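Side-chain contacts in 8-demethyl-8-aminoriboflavin-5'-phosphate synthase (Streptomyces davawensis, PDB 5MLD), which replaces the C-8 methyl group of riboflavin-5'-phosphate by an amino group taken from glutamate, a step in the biosynthesis of the antibiotic roseoflavin: residues E52-D55 and D56-W60; D180-F183 and H184-K187. All blocks are in the same frame, centred on the assembly; numbering follows the deposited sequence. Where two conformers were deposited one is given.

Contact 1 (E52-D55 and D56-W60)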
# COMPACT_ATOMS: atom_id res chain seq x y z
N GLU A 52 7.28 -22.97 -7.24
CA GLU A 52 6.12 -23.74 -6.81
C GLU A 52 6.28 -24.19 -5.36
O GLU A 52 7.39 -24.33 -4.84
CB GLU A 52 5.90 -24.95 -7.71
CG GLU A 52 5.38 -24.58 -9.09
CD GLU A 52 5.43 -25.73 -10.08
OE1 GLU A 52 5.22 -26.89 -9.66
OE2 GLU A 52 5.68 -25.46 -11.28
N TYR A 53 5.13 -24.42 -4.73
CA TYR A 53 5.06 -24.76 -3.31
C TYR A 53 4.59 -26.19 -3.13
O TYR A 53 3.64 -26.65 -3.79
CB TYR A 53 4.11 -23.82 -2.56
CG TYR A 53 4.06 -24.12 -1.07
CD1 TYR A 53 3.20 -25.10 -0.56
CD2 TYR A 53 4.89 -23.45 -0.18
CE1 TYR A 53 3.16 -25.39 0.80
CE2 TYR A 53 4.85 -23.73 1.18
CZ TYR A 53 3.99 -24.70 1.66
OH TYR A 53 3.95 -24.99 3.00
N TRP A 54 5.20 -26.89 -2.18
CA TRP A 54 4.65 -28.17 -1.75
C TRP A 54 4.93 -28.33 -0.26
O TRP A 54 5.99 -27.93 0.21
CB TRP A 54 5.25 -29.35 -2.54
CG TRP A 54 4.85 -30.68 -1.97
CD1 TRP A 54 3.78 -31.46 -2.34
CD2 TRP A 54 5.50 -31.37 -0.90
NE1 TRP A 54 3.74 -32.59 -1.56
CE2 TRP A 54 4.79 -32.57 -0.68
CE3 TRP A 54 6.63 -31.11 -0.12
CZ2 TRP A 54 5.16 -33.48 0.30
CZ3 TRP A 54 7.00 -32.02 0.85
CH2 TRP A 54 6.26 -33.19 1.05
N ASP A 55 3.94 -28.89 0.46
CA ASP A 55 4.14 -29.53 1.76
C ASP A 55 3.24 -30.77 1.82
O ASP A 55 2.56 -31.10 0.85
CB ASP A 55 3.89 -28.56 2.93
CG ASP A 55 2.46 -28.05 3.01
OD1 ASP A 55 1.52 -28.73 2.55
OD2 ASP A 55 2.28 -26.94 3.58
N ASP A 56 3.22 -31.44 2.97
CA ASP A 56 2.53 -32.73 3.07
C ASP A 56 1.02 -32.65 2.88
O ASP A 56 0.38 -33.67 2.59
CB ASP A 56 2.86 -33.40 4.41
CG ASP A 56 4.23 -34.03 4.42
OD1 ASP A 56 4.40 -35.07 3.74
OD2 ASP A 56 5.14 -33.48 5.09
N TYR A 57 0.42 -31.47 3.05
CA TYR A 57 -1.01 -31.35 2.76
C TYR A 57 -1.30 -31.35 1.28
O TYR A 57 -2.46 -31.53 0.87
CB TYR A 57 -1.55 -30.06 3.38
CG TYR A 57 -1.35 -29.97 4.87
CD1 TYR A 57 -2.21 -30.62 5.75
CD2 TYR A 57 -0.31 -29.23 5.40
CE1 TYR A 57 -2.03 -30.53 7.12
CE2 TYR A 57 -0.13 -29.14 6.78
CZ TYR A 57 -0.99 -29.80 7.63
OH TYR A 57 -0.81 -29.71 9.00
N ASP A 58 -0.29 -31.12 0.46
CA ASP A 58 -0.52 -31.03 -0.97
C ASP A 58 -0.53 -32.42 -1.59
O ASP A 58 -0.25 -33.43 -0.92
CB ASP A 58 0.54 -30.14 -1.61
CG ASP A 58 0.38 -28.68 -1.24
OD1 ASP A 58 -0.77 -28.21 -1.11
OD2 ASP A 58 1.41 -27.99 -1.08
N ASP A 59 -0.93 -32.47 -2.86
CA ASP A 59 -0.85 -33.72 -3.62
C ASP A 59 0.61 -34.10 -3.84
O ASP A 59 1.43 -33.27 -4.25
CB ASP A 59 -1.57 -33.58 -4.96
CG ASP A 59 -1.51 -34.87 -5.78
OD1 ASP A 59 -2.24 -35.82 -5.43
OD2 ASP A 59 -0.74 -34.93 -6.78
N TRP A 60 0.92 -35.37 -3.59
CA TRP A 60 2.32 -35.78 -3.55
C TRP A 60 2.98 -35.69 -4.92
O TRP A 60 4.08 -35.14 -5.06
CB TRP A 60 2.45 -37.20 -2.99
CG TRP A 60 3.85 -37.72 -3.15
CD1 TRP A 60 4.30 -38.55 -4.14
CD2 TRP A 60 5.00 -37.42 -2.34
NE1 TRP A 60 5.64 -38.79 -3.99
CE2 TRP A 60 6.09 -38.11 -2.89
CE3 TRP A 60 5.20 -36.63 -1.21
CZ2 TRP A 60 7.38 -38.05 -2.34
CZ3 TRP A 60 6.48 -36.56 -0.66
CH2 TRP A 60 7.54 -37.28 -1.24
O HOH W 1 1.77 -34.99 -0.49

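Contact 2 (D180-F183 and H184-K187)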
# COMPACT_ATOMS: atom_id res chain seq x y z
N ASP A 180 22.95 8.35 -12.12
CA ASP A 180 24.24 8.27 -11.47
C ASP A 180 24.71 9.62 -10.93
O ASP A 180 25.56 9.66 -10.04
CB ASP A 180 25.30 7.70 -12.42
CG ASP A 180 25.65 8.65 -13.54
OD1 ASP A 180 24.72 9.12 -14.22
OD2 ASP A 180 26.85 8.94 -13.72
N ARG A 181 24.15 10.74 -11.41
CA ARG A 181 24.48 12.07 -10.91
C ARG A 181 23.27 12.75 -10.27
O ARG A 181 23.19 13.99 -10.19
CB ARG A 181 25.07 12.93 -12.04
CG ARG A 181 26.42 12.38 -12.51
CD ARG A 181 27.12 13.29 -13.49
NE ARG A 181 27.39 14.60 -12.91
CZ ARG A 181 28.44 14.88 -12.14
NH1 ARG A 181 29.34 13.95 -11.85
NH2 ARG A 181 28.59 16.10 -11.66
N HIS A 182 22.30 11.96 -9.82
CA HIS A 182 21.10 12.50 -9.18
C HIS A 182 21.41 12.71 -7.70
O HIS A 182 21.63 11.74 -6.96
CB HIS A 182 19.91 11.56 -9.40
CG HIS A 182 18.59 12.20 -9.12
ND1 HIS A 182 18.14 13.32 -9.80
CD2 HIS A 182 17.61 11.88 -8.23
CE1 HIS A 182 16.95 13.66 -9.34
NE2 HIS A 182 16.60 12.79 -8.40
N PHE A 183 21.43 13.98 -7.28
CA PHE A 183 21.88 14.34 -5.94
C PHE A 183 21.07 13.62 -4.87
O PHE A 183 21.63 13.04 -3.94
CB PHE A 183 21.77 15.87 -5.74
CG PHE A 183 21.97 16.32 -4.32
CD1 PHE A 183 23.24 16.30 -3.74
CD2 PHE A 183 20.90 16.77 -3.55
CE1 PHE A 183 23.44 16.71 -2.41
CE2 PHE A 183 21.09 17.19 -2.22
CZ PHE A 183 22.37 17.17 -1.66
N HIS A 184 19.74 13.65 -5.00
CA HIS A 184 18.91 13.10 -3.94
C HIS A 184 19.15 11.61 -3.77
O HIS A 184 19.32 11.12 -2.65
CB HIS A 184 17.44 13.40 -4.24
CG HIS A 184 16.50 13.07 -3.12
ND1 HIS A 184 16.27 13.92 -2.07
CD2 HIS A 184 15.74 11.97 -2.89
CE1 HIS A 184 15.39 13.37 -1.24
NE2 HIS A 184 15.06 12.19 -1.72
N THR A 185 19.24 10.87 -4.89
CA THR A 185 19.54 9.44 -4.82
C THR A 185 20.92 9.21 -4.22
O THR A 185 21.10 8.34 -3.36
CB THR A 185 19.45 8.80 -6.21
OG1 THR A 185 18.12 8.96 -6.70
CG2 THR A 185 19.78 7.31 -6.16
N ASN A 186 21.91 9.98 -4.67
CA ASN A 186 23.26 9.74 -4.19
C ASN A 186 23.37 10.01 -2.70
O ASN A 186 24.07 9.29 -1.97
CB ASN A 186 24.25 10.58 -4.98
CG ASN A 186 24.64 9.92 -6.29
OD1 ASN A 186 24.66 8.69 -6.39
ND2 ASN A 186 24.93 10.74 -7.31
N LYS A 187 22.65 11.01 -2.20
CA LYS A 187 22.73 11.26 -0.77
C LYS A 187 21.96 10.20 0.01
O LYS A 187 22.42 9.74 1.05
CB LYS A 187 22.27 12.68 -0.43
CG LYS A 187 20.86 12.88 0.10
CD LYS A 187 20.59 14.37 0.34
CE LYS A 187 19.12 14.68 0.56
NZ LYS A 187 18.87 16.15 0.54

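Contact 1 (E52-D55 and D56-W60)
Between D55 and D58 the backbone folds into a type I beta turn, closed by D58 N donating to D55 O over 2.9 Å. Two aspartates lace this turn, their short carboxylates suiting backbone N-H groups. D55 has its CG between the backbone N and the carbonyl carbon (chi1 64°), which brings OD1 to accept from Y57 N at 3.0 Å, an Asx turn bond met from above the carboxylate plane. Its other oxygen, OD2, takes a short 2.6 Å bond from Y53 OH. D58 reaches back: its OD2 accepts from D55 N at 3.1 Å, on the anti side, tilted out of the carboxylate plane, and sits at the Y53 ring edge. The carboxylates come close, D55 OD1 being 3.7 Å from D58 OD2, a repulsion that salt bridges to R242 of the third subunit and R13 of the second should ease. R13 binds FMN and helps position the donor glutamate, and D58 probably orients it across the subunit interface. The indole of W54 lies beside the turn, one face under D56 N and its edge against D59 O. Its CZ2 packs 3.5 Å from CZ3 of W60, the rings steeply inclined at 82°, while NE1 donates to a water bound to D58 O. R67 makes cation-pi contacts with both. The turn lies in the loop between strand 38-43 and helix 72-81, against two other subunits.

Contact 2 (D180-F183 and H184-K187)
N186 ND2 donates to D180 O over 3.0 Å and nearly straight, at 175°, joining the first turn of a helix to the loop that leads into it. The acceptor lies in the amide plane of N186, although the nitrogen approaches from above the carbonyl plane of D180. Asparagine suits this place because its amide can serve two acceptors: ND2 also donates to S223 of the fourth subunit, while D180 O takes a second bond from K27. The backbone bonds are helical: N186 N to H182 O and K187 N to F183 O, both 2.9 Å, with H182 at the N-cap position.

The rings make van der Waals contacts. At the edge of the H182 imidazole, T185 OG1 comes within 3.3 Å of CD2. That hydroxyl is hydrogen-bonded to Y163 O, and H182 NE2 to A168 O of the third subunit; the T185 bond ties the helix start to strand 161-164 of its own chain, the H182 bond to the third subunit. One turn apart, K187 lies obliquely across the phenyl ring of F183, NZ 3.7 Å and CD 3.8 Å from F183 CE2. The lysine chain, extended beyond CG (chi2 -179°), runs past the ring and delivers NZ to the carbonyls of T235 and A237 of the second subunit; a long chain ending in an ammonium group suits a place where two carbonyls must be reached.

Here the loop after strand 161-164 passes into helix 183-205; T185 packs on W164 of that strand and on L24 of helix 20-34.

Read from the N terminus, the chain first passes strand 38-43 and then contact 1, which closes a tight turn in the loop before helix 72-81. The central strands 84-92 and 125-132 of the flavodoxin-like sheet follow, then strand 161-164, and finally contact 2, where the next loop enters helix 183-205. The two neither nest nor cross: they come in series, with centres about 46 Å apart on opposite sides of the chain's centre. Contact 1 has the side chain of Y53 about 5 Å from the bound aminoflavin; contact 2 joins the start of helix 183-205 to strand 161-164 and helix 20-34 and also meets three other subunits. Both touch the second subunit.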